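Complement factor H (Mus musculus, PDB 2YBY) probably regulates the complement system of innate immunity through a chain of sushi (SCR) domains, of which two adjacent ones, the sixth and seventh, make up this structure. Local coordinates at residues Phe10-Leu15 / Lys36-Phe41; Val27-Lys32 / Cys54-Trp59; Pro64-Cys69 / Val85-Gln90. The protein carries 1 engineered substitution. All blocks are in the same frame, centred on the assembly; numbering follows the deposited sequence.

Contact 1. Residues Phe10-Leu15 / Lys36-Phe41; sequences FKYGRL and KCDNGF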
loop_
_atom_site.group_PDB
_atom_site.type_symbol
_atom_site.label_atom_id
_atom_site.label_comp_id
_atom_site.label_asym_id
_atom_site.label_seq_id
_atom_site.Cartn_x
_atom_site.Cartn_y
_atom_site.Cartn_z
ATOM N N PHE A 10 -4.571 -6.349 12.445
ATOM C CA PHE A 10 -4.325 -6.789 11.070
ATOM C C PHE A 10 -2.824 -6.870 10.802
ATOM O O PHE A 10 -2.059 -6.403 11.634
ATOM C CB PHE A 10 -4.993 -5.808 10.089
ATOM C CG PHE A 10 -4.755 -4.337 10.357
ATOM C CD1 PHE A 10 -5.563 -3.631 11.251
ATOM C CD2 PHE A 10 -3.680 -3.681 9.795
ATOM C CE1 PHE A 10 -5.351 -2.270 11.478
ATOM C CE2 PHE A 10 -3.438 -2.335 10.067
ATOM C CZ PHE A 10 -4.270 -1.639 10.916
ATOM N N LYS A 11 -2.401 -7.509 9.701
ATOM C CA LYS A 11 -0.979 -7.643 9.412
ATOM C C LYS A 11 -0.368 -6.393 8.847
ATOM O O LYS A 11 -1.025 -5.607 8.158
ATOM C CB LYS A 11 -0.698 -8.793 8.421
ATOM C CG LYS A 11 -1.009 -10.173 8.969
ATOM C CD LYS A 11 -0.320 -11.275 8.153
ATOM C CE LYS A 11 1.034 -11.658 8.691
ATOM N NZ LYS A 11 1.625 -12.769 7.901
ATOM N N TYR A 12 0.915 -6.239 9.100
ATOM C CA TYR A 12 1.763 -5.217 8.565
ATOM C C TYR A 12 1.407 -3.771 8.892
ATOM O O TYR A 12 1.802 -2.858 8.172
ATOM C CB TYR A 12 1.899 -5.396 7.058
ATOM C CG TYR A 12 2.175 -6.819 6.636
ATOM C CD1 TYR A 12 3.281 -7.508 7.122
ATOM C CD2 TYR A 12 1.344 -7.472 5.739
ATOM C CE1 TYR A 12 3.567 -8.805 6.693
ATOM C CE2 TYR A 12 1.614 -8.769 5.311
ATOM C CZ TYR A 12 2.707 -9.446 5.821
ATOM O OH TYR A 12 2.998 -10.731 5.408
ATOM N N GLY A 13 0.740 -3.571 9.999
ATOM C CA GLY A 13 0.438 -2.239 10.470
ATOM C C GLY A 13 -0.448 -2.253 11.694
ATOM O O GLY A 13 -0.847 -3.316 12.201
ATOM N N ARG A 14 -0.782 -1.030 12.120
ATOM C CA ARG A 14 -1.598 -0.858 13.325
ATOM C C ARG A 14 -2.230 0.499 13.421
ATOM O O ARG A 14 -1.736 1.458 12.870
ATOM C CB ARG A 14 -0.725 -1.051 14.588
ATOM C CG ARG A 14 0.491 -0.134 14.522
ATOM C CD ARG A 14 1.759 -0.746 15.036
ATOM N NE ARG A 14 2.444 -1.594 14.051
ATOM C CZ ARG A 14 2.352 -2.925 13.948
ATOM N NH1 ARG A 14 1.557 -3.617 14.763
ATOM N NH2 ARG A 14 3.046 -3.573 13.020
ATOM N N LEU A 15 -3.290 0.596 14.197
ATOM C CA LEU A 15 -3.847 1.891 14.543
ATOM C C LEU A 15 -2.806 2.718 15.297
ATOM O O LEU A 15 -1.995 2.186 16.090
ATOM C CB LEU A 15 -5.032 1.732 15.526
ATOM C CG LEU A 15 -6.296 1.032 15.057
ATOM C CD1 LEU A 15 -7.482 1.367 15.961
ATOM C CD2 LEU A 15 -6.619 1.335 13.660
ATOM N N LYS A 36 -1.229 3.273 10.418
ATOM C CA LYS A 36 -0.011 3.321 9.615
ATOM C C LYS A 36 0.425 1.892 9.340
ATOM O O LYS A 36 -0.083 0.946 9.961
ATOM C CB LYS A 36 1.091 4.112 10.349
ATOM C CG LYS A 36 1.487 3.487 11.669
ATOM C CD LYS A 36 2.609 4.238 12.386
ATOM C CE LYS A 36 2.933 3.595 13.720
ATOM N NZ LYS A 36 4.190 4.133 14.308
ATOM N N CYS A 37 1.316 1.737 8.394
ATOM C CA CYS A 37 1.822 0.436 8.008
ATOM C C CYS A 37 3.306 0.328 8.292
ATOM O O CYS A 37 4.033 1.310 8.279
ATOM C CB CYS A 37 1.526 0.159 6.540
ATOM S SG CYS A 37 -0.229 0.241 6.123
ATOM N N ASP A 38 3.771 -0.921 8.398
ATOM C CA ASP A 38 5.182 -1.226 8.579
ATOM C C ASP A 38 6.008 -0.739 7.370
ATOM O O ASP A 38 5.500 -0.678 6.254
ATOM C CB ASP A 38 5.386 -2.748 8.659
ATOM C CG ASP A 38 4.675 -3.476 9.785
ATOM O OD1 ASP A 38 4.008 -2.812 10.594
ATOM O OD2 ASP A 38 4.751 -4.709 9.822
ATOM N N ASN A 39 7.300 -0.512 7.571
ATOM C CA ASN A 39 8.195 -0.188 6.468
ATOM C C ASN A 39 8.071 -1.244 5.386
ATOM O O ASN A 39 8.102 -2.446 5.679
ATOM C CB ASN A 39 9.649 -0.173 6.959
ATOM C CG ASN A 39 9.908 0.912 7.981
ATOM O OD1 ASN A 39 9.204 1.941 8.019
ATOM N ND2 ASN A 39 10.869 0.684 8.885
ATOM N N GLY A 40 7.935 -0.796 4.155
ATOM C CA GLY A 40 7.742 -1.694 3.023
ATOM C C GLY A 40 6.292 -1.916 2.645
ATOM O O GLY A 40 6.002 -2.641 1.685
ATOM N N PHE A 41 5.358 -1.366 3.447
ATOM C CA PHE A 41 3.923 -1.532 3.278
ATOM C C PHE A 41 3.214 -0.204 3.302
ATOM O O PHE A 41 3.776 0.836 3.692
ATOM C CB PHE A 41 3.334 -2.419 4.384
ATOM C CG PHE A 41 3.871 -3.825 4.307
ATOM C CD1 PHE A 41 5.054 -4.170 4.947
ATOM C CD2 PHE A 41 3.215 -4.793 3.574
ATOM C CE1 PHE A 41 5.587 -5.445 4.812
ATOM C CE2 PHE A 41 3.713 -6.094 3.504
ATOM C CZ PHE A 41 4.898 -6.405 4.120
HETATM O O HOH W 1 4.203 -6.308 11.778
HETATM O O HOH W 2 3.413 -0.250 11.656
#

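Contact 2. Residues Val27-Lys32 / Cys54-Trp59; sequences VSIGNK and CTAQGW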
loop_
_atom_site.group_PDB
_atom_site.type_symbol
_atom_site.label_atom_id
_atom_site.label_comp_id
_atom_site.label_asym_id
_atom_site.label_seq_id
_atom_site.Cartn_x
_atom_site.Cartn_y
_atom_site.Cartn_z
ATOM N N VAL A 27 -16.970 -0.463 18.703
ATOM C CA VAL A 27 -17.409 0.873 18.321
ATOM C C VAL A 27 -18.498 0.799 17.251
ATOM O O VAL A 27 -18.668 -0.259 16.606
ATOM C CB VAL A 27 -16.217 1.755 17.825
ATOM C CG1 VAL A 27 -15.188 1.962 18.926
ATOM C CG2 VAL A 27 -15.571 1.158 16.584
ATOM N N SER A 28 -19.192 1.923 17.027
ATOM C CA SER A 28 -20.296 2.021 16.063
ATOM C C SER A 28 -19.894 2.259 14.636
ATOM O O SER A 28 -18.807 2.792 14.374
ATOM C CB SER A 28 -21.272 3.110 16.494
ATOM O OG SER A 28 -21.736 2.857 17.811
ATOM N N ILE A 29 -20.813 1.954 13.707
ATOM C CA ILE A 29 -20.639 2.173 12.272
ATOM C C ILE A 29 -20.497 3.673 12.058
ATOM O O ILE A 29 -21.203 4.466 12.688
ATOM C CB ILE A 29 -21.790 1.547 11.440
ATOM C CG1 ILE A 29 -21.637 0.009 11.385
ATOM C CG2 ILE A 29 -21.845 2.133 9.987
ATOM C CD1 ILE A 29 -22.986 -0.759 11.048
ATOM N N GLY A 30 -19.550 4.062 11.210
ATOM C CA GLY A 30 -19.260 5.463 10.952
ATOM C C GLY A 30 -17.982 5.928 11.623
ATOM O O GLY A 30 -17.370 6.887 11.153
ATOM N N ASN A 31 -17.546 5.279 12.722
ATOM C CA ASN A 31 -16.311 5.683 13.402
ATOM C C ASN A 31 -15.129 5.330 12.500
ATOM O O ASN A 31 -15.172 4.350 11.768
ATOM C CB ASN A 31 -16.135 4.977 14.731
ATOM C CG ASN A 31 -16.947 5.588 15.839
ATOM O OD1 ASN A 31 -18.169 5.434 15.900
ATOM N ND2 ASN A 31 -16.291 6.317 16.727
ATOM N N LYS A 32 -14.065 6.095 12.592
ATOM C CA LYS A 32 -12.862 5.816 11.810
ATOM C C LYS A 32 -11.660 6.087 12.649
ATOM O O LYS A 32 -11.719 6.886 13.586
ATOM C CB LYS A 32 -12.835 6.607 10.508
ATOM C CG LYS A 32 -12.740 8.110 10.698
ATOM C CD LYS A 32 -12.825 8.844 9.359
ATOM C CE LYS A 32 -12.510 10.312 9.454
ATOM N NZ LYS A 32 -13.464 11.091 10.308
ATOM N N CYS A 54 -15.206 1.771 10.305
ATOM C CA CYS A 54 -16.165 0.764 10.759
ATOM C C CYS A 54 -17.421 0.869 9.866
ATOM O O CYS A 54 -18.103 1.891 9.900
ATOM C CB CYS A 54 -16.520 0.969 12.217
ATOM S SG CYS A 54 -17.882 -0.098 12.757
ATOM N N THR A 55 -17.681 -0.137 9.026
ATOM C CA THR A 55 -18.815 -0.109 8.097
ATOM C C THR A 55 -19.810 -1.214 8.449
ATOM O O THR A 55 -19.524 -2.067 9.286
ATOM C CB THR A 55 -18.341 -0.275 6.638
ATOM O OG1 THR A 55 -18.148 -1.648 6.336
ATOM C CG2 THR A 55 -17.133 0.560 6.300
ATOM N N ALA A 56 -20.914 -1.282 7.692
ATOM C CA ALA A 56 -21.910 -2.359 7.861
ATOM C C ALA A 56 -21.347 -3.735 7.448
ATOM O O ALA A 56 -21.940 -4.764 7.776
ATOM C CB ALA A 56 -23.151 -2.035 7.054
ATOM N N GLN A 57 -20.181 -3.758 6.744
ATOM C CA GLN A 57 -19.490 -4.988 6.366
ATOM C C GLN A 57 -18.255 -5.226 7.277
ATOM O O GLN A 57 -17.463 -6.133 7.023
ATOM C CB GLN A 57 -19.103 -4.909 4.873
ATOM C CG GLN A 57 -20.296 -5.214 3.942
ATOM C CD GLN A 57 -20.213 -4.578 2.573
ATOM O OE1 GLN A 57 -19.146 -4.163 2.101
ATOM N NE2 GLN A 57 -21.349 -4.514 1.883
ATOM N N GLY A 58 -18.170 -4.485 8.379
ATOM C CA GLY A 58 -17.052 -4.562 9.308
ATOM C C GLY A 58 -15.979 -3.573 8.902
ATOM O O GLY A 58 -16.244 -2.633 8.159
ATOM N N TRP A 59 -14.767 -3.768 9.398
ATOM C CA TRP A 59 -13.667 -2.858 9.072
ATOM C C TRP A 59 -13.318 -2.891 7.621
ATOM O O TRP A 59 -13.303 -3.977 7.003
ATOM C CB TRP A 59 -12.426 -3.248 9.871
ATOM C CG TRP A 59 -12.579 -3.023 11.332
ATOM C CD1 TRP A 59 -12.634 -3.966 12.311
ATOM C CD2 TRP A 59 -12.637 -1.748 11.996
ATOM N NE1 TRP A 59 -12.757 -3.366 13.540
ATOM C CE2 TRP A 59 -12.752 -2.002 13.373
ATOM C CE3 TRP A 59 -12.627 -0.411 11.552
ATOM C CZ2 TRP A 59 -12.900 -0.988 14.305
ATOM C CZ3 TRP A 59 -12.742 0.600 12.491
ATOM C CH2 TRP A 59 -12.826 0.311 13.848
#

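Contact 3. Residues Pro64-Cys69 / Val85-Gln90; sequences PCVRKC and VYVQGQ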
loop_
_atom_site.group_PDB
_atom_site.type_symbol
_atom_site.label_atom_id
_atom_site.label_comp_id
_atom_site.label_asym_id
_atom_site.label_seq_id
_atom_site.Cartn_x
_atom_site.Cartn_y
_atom_site.Cartn_z
ATOM N N PRO A 64 -5.718 -3.803 5.388
ATOM C CA PRO A 64 -5.401 -2.375 5.467
ATOM C C PRO A 64 -4.026 -1.980 4.962
ATOM O O PRO A 64 -3.829 -0.822 4.584
ATOM C CB PRO A 64 -5.551 -2.095 6.962
ATOM C CG PRO A 64 -6.549 -3.099 7.428
ATOM C CD PRO A 64 -6.127 -4.322 6.706
ATOM N N CYS A 65 -3.069 -2.903 5.095
ATOM C CA CYS A 65 -1.695 -2.670 4.707
ATOM C C CYS A 65 -1.306 -3.699 3.667
ATOM O O CYS A 65 -1.437 -4.915 3.894
ATOM C CB CYS A 65 -0.787 -2.739 5.912
ATOM S SG CYS A 65 -1.054 -1.393 7.087
ATOM N N VAL A 66 -0.849 -3.193 2.527
ATOM C CA VAL A 66 -0.425 -3.993 1.371
ATOM C C VAL A 66 1.011 -3.621 0.988
ATOM O O VAL A 66 1.549 -2.603 1.437
ATOM C CB VAL A 66 -1.392 -3.804 0.167
ATOM C CG1 VAL A 66 -2.808 -4.271 0.512
ATOM C CG2 VAL A 66 -1.424 -2.363 -0.314
ATOM N N ARG A 67 1.650 -4.444 0.145
ATOM C CA ARG A 67 3.001 -4.115 -0.297
ATOM C C ARG A 67 3.080 -2.726 -0.972
ATOM O O ARG A 67 2.199 -2.354 -1.749
ATOM C CB ARG A 67 3.553 -5.191 -1.259
ATOM C CG ARG A 67 4.987 -4.972 -1.736
ATOM C CD ARG A 67 6.018 -4.938 -0.660
ATOM N NE ARG A 67 6.227 -6.229 -0.008
ATOM C CZ ARG A 67 6.932 -6.410 1.111
ATOM N NH1 ARG A 67 7.466 -5.370 1.749
ATOM N NH2 ARG A 67 7.089 -7.629 1.617
ATOM N N LYS A 68 4.133 -1.974 -0.635
ATOM C CA LYS A 68 4.447 -0.679 -1.199
ATOM C C LYS A 68 5.644 -0.865 -2.124
ATOM O O LYS A 68 6.628 -1.516 -1.748
ATOM C CB LYS A 68 4.832 0.299 -0.082
ATOM C CG LYS A 68 5.182 1.683 -0.520
ATOM C CD LYS A 68 5.500 2.610 0.656
ATOM C CE LYS A 68 6.898 2.414 1.157
ATOM N NZ LYS A 68 7.251 3.399 2.214
ATOM N N CYS A 69 5.545 -0.317 -3.345
ATOM C CA CYS A 69 6.639 -0.309 -4.300
ATOM C C CYS A 69 6.878 1.126 -4.691
ATOM O O CYS A 69 5.976 1.767 -5.226
ATOM C CB CYS A 69 6.312 -1.137 -5.533
ATOM S SG CYS A 69 5.813 -2.831 -5.195
ATOM N N VAL A 85 4.947 6.645 -4.945
ATOM C CA VAL A 85 4.481 5.447 -4.304
ATOM C C VAL A 85 3.465 4.696 -5.151
ATOM O O VAL A 85 2.448 5.263 -5.580
ATOM C CB VAL A 85 3.884 5.747 -2.907
ATOM C CG1 VAL A 85 3.170 4.534 -2.338
ATOM C CG2 VAL A 85 4.979 6.218 -1.950
ATOM N N TYR A 86 3.696 3.389 -5.307
ATOM C CA TYR A 86 2.725 2.473 -5.858
ATOM C C TYR A 86 2.420 1.421 -4.826
ATOM O O TYR A 86 3.236 1.199 -3.920
ATOM C CB TYR A 86 3.200 1.848 -7.159
ATOM C CG TYR A 86 3.246 2.859 -8.270
ATOM C CD1 TYR A 86 4.333 3.708 -8.418
ATOM C CD2 TYR A 86 2.239 2.916 -9.223
ATOM C CE1 TYR A 86 4.389 4.638 -9.454
ATOM C CE2 TYR A 86 2.285 3.833 -10.265
ATOM C CZ TYR A 86 3.373 4.681 -10.391
ATOM O OH TYR A 86 3.439 5.586 -11.438
ATOM N N VAL A 87 1.252 0.786 -4.937
ATOM C CA VAL A 87 0.820 -0.263 -4.031
ATOM C C VAL A 87 0.502 -1.515 -4.782
ATOM O O VAL A 87 0.342 -1.508 -6.004
ATOM C CB VAL A 87 -0.347 0.170 -3.112
ATOM C CG1 VAL A 87 -0.044 1.504 -2.424
ATOM C CG2 VAL A 87 -1.663 0.234 -3.882
ATOM N N GLN A 88 0.423 -2.606 -4.044
ATOM C CA GLN A 88 0.192 -3.936 -4.557
ATOM C C GLN A 88 -0.961 -3.987 -5.563
ATOM O O GLN A 88 -2.072 -3.510 -5.283
ATOM C CB GLN A 88 -0.065 -4.872 -3.389
ATOM C CG GLN A 88 0.130 -6.324 -3.715
ATOM C CD GLN A 88 0.189 -7.160 -2.458
ATOM O OE1 GLN A 88 0.459 -6.674 -1.335
ATOM N NE2 GLN A 88 -0.018 -8.444 -2.621
ATOM N N GLY A 89 -0.658 -4.484 -6.753
ATOM C CA GLY A 89 -1.646 -4.590 -7.824
ATOM C C GLY A 89 -1.525 -3.513 -8.889
ATOM O O GLY A 89 -2.100 -3.670 -9.975
ATOM N N GLN A 90 -0.819 -2.395 -8.575
ATOM C CA GLN A 90 -0.630 -1.309 -9.536
ATOM C C GLN A 90 0.549 -1.608 -10.463
ATOM O O GLN A 90 1.437 -2.390 -10.134
ATOM C CB GLN A 90 -0.408 0.044 -8.837
ATOM C CG GLN A 90 -1.641 0.505 -8.048
ATOM C CD GLN A 90 -1.444 1.761 -7.267
ATOM O OE1 GLN A 90 -0.344 2.131 -6.904
ATOM N NE2 GLN A 90 -2.524 2.441 -6.949
#

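Contact 1. Residues Phe10-Leu15 / Lys36-Phe41
Tyr12 and Phe41 both carry CG anti to the carbonyl carbon (chi1 -46° and -65°), and this lays one ring over the other. The pair is an offset stack with centroids 4.1 Å apart and planes at 7°. Tyr12 CD2 lies 3.5 Å from Phe41 CE2. Tyr12 CB also sits over the Phe41 ring as a CH-pi contact. Lys11 CB lies against the opposite face of the tyrosine, near its rim, and Arg67 makes a cation-pi contact with Phe41. The backbones form a short antiparallel ladder at the edge of the first sushi domain's sheet, where strand 13-15 runs beside strand 32-37. Arg14 and Lys36 are a hydrogen-bonded pair; Gly13 and Cys37 are a non-hydrogen-bonded one, with CA atoms 3.9 Å apart. Beyond them Asp38 N donates to Tyr12 O at 2.8 Å. Arg14 bends at chi2 and chi3 and brings NH2 to Asp38 OD1 at 2.7 Å. In this salt bridge Asp38 OD1 accepts with its syn lone pair, slightly out of the guanidinium plane, and the guanidinium and carboxylate planes are nearly coplanar. Two waters add to it. One links Arg14 NH2 to Asp38 OD2, the other Arg14 NE to Asp38 OD1.

Contact 2. Residues Val27-Lys32 / Cys54-Trp59
Gly30 and Asn31 meet Cys54 through two nearly straight backbone hydrogen bonds. Gly30 N donates to Cys54 O at 2.9 Å, and Cys54 N donates to Asn31 O at 3.0 Å. The sulfur packs against the same loop. A chi1 of 172° turns Cys54 SG away from its backbone N, to 3.4 Å from Ser28 O and 3.6 Å from Ile29 CA. The Ile29 side chain runs along the other segment: CG1 lies 3.6 Å from Thr55 O, and CD1 reaches Ala56 CA. Val27 CG2 touches Trp59 CH2 at 4.0 Å. Two beta turns shape these groups. A type II turn from Ser28 to Asn31 presents the Gly30 N-H, and a type I turn from Thr55 to Gly58 reverses the chain after strand 50-55. Thr55 OG1 braces the second turn: it accepts from Gln57 N in an ST turn and donates to Gly58 O at 2.8 Å. Further out, Trp59 NE1 bonds to Glu6 O. Cys54 is joined to Cys5 in one of the two disulfides characteristic of a sushi domain. Both backbone polar atoms of Cys54 are therefore satisfied by the 27-32 loop, while its sulfur fastens the strand end to the N-terminal part of the domain.

Contact 3. Residues Pro64-Cys69 / Val85-Gln90
Gln88 reaches strand 66-71 with CB and the amide carbonyl. Its CB lies 3.9 Å from Val66 CB and 3.8 Å from Arg67 O. CG is anti to the backbone N (chi1 -161°), and the extended chain carries the amide alongside Arg67. There CD comes within 4.0 Å of Arg67 N. At the tip OE1 accepts from Arg67 N at 2.9 Å, with the donor in the carbonyl plane, and also touches Arg67 CB. Gln88 N donates to Arg67 O, so one residue grips both backbone polar atoms of another. The strands then continue as an antiparallel ladder. Lys68 and Val87 are a non-hydrogen-bonded pair, and Cys69 and Tyr86 exchange two N-H···O bonds, each 2.8 Å long. Beside this ladder Val66 CG2 packs on Val87 CB at 3.9 Å. A type II turn from Val87 to Gln90 ends the second strand, with Gln90 OE1 accepting from Val87 N. The arrangement lies where the two sushi domains meet, and the Cys69-Cys111 disulfide anchors its far end in the second domain. Arg67 also bonds through NE to Glu113 O and through NH1 to Gly40 O. The Gln88 amide thus prolongs the strand pairing with a side-chain carbonyl, fixing the linking segment by bonds to its backbone.

In the fold
Contact 1 and contact 2 share the first sushi domain, their centres about 20 Å apart. Strands 32-37 and 50-55, neighbours in one antiparallel sheet, connect them, and their segments alternate along the chain. Contact 3 follows at the junction with the second domain, its centre about 11 Å from that of contact 1. These two touch directly. Cys37 SG and Cys65 SG form a disulfide of 2.1 Å, and Gly40 O probably accepts a hydrogen bond from Lys68 N at 3.1 Å. Contact 2 stays clear of contact 3, with nearest atoms about 6 Å apart. The three thus run lengthwise from the N-terminal domain into the interdomain region.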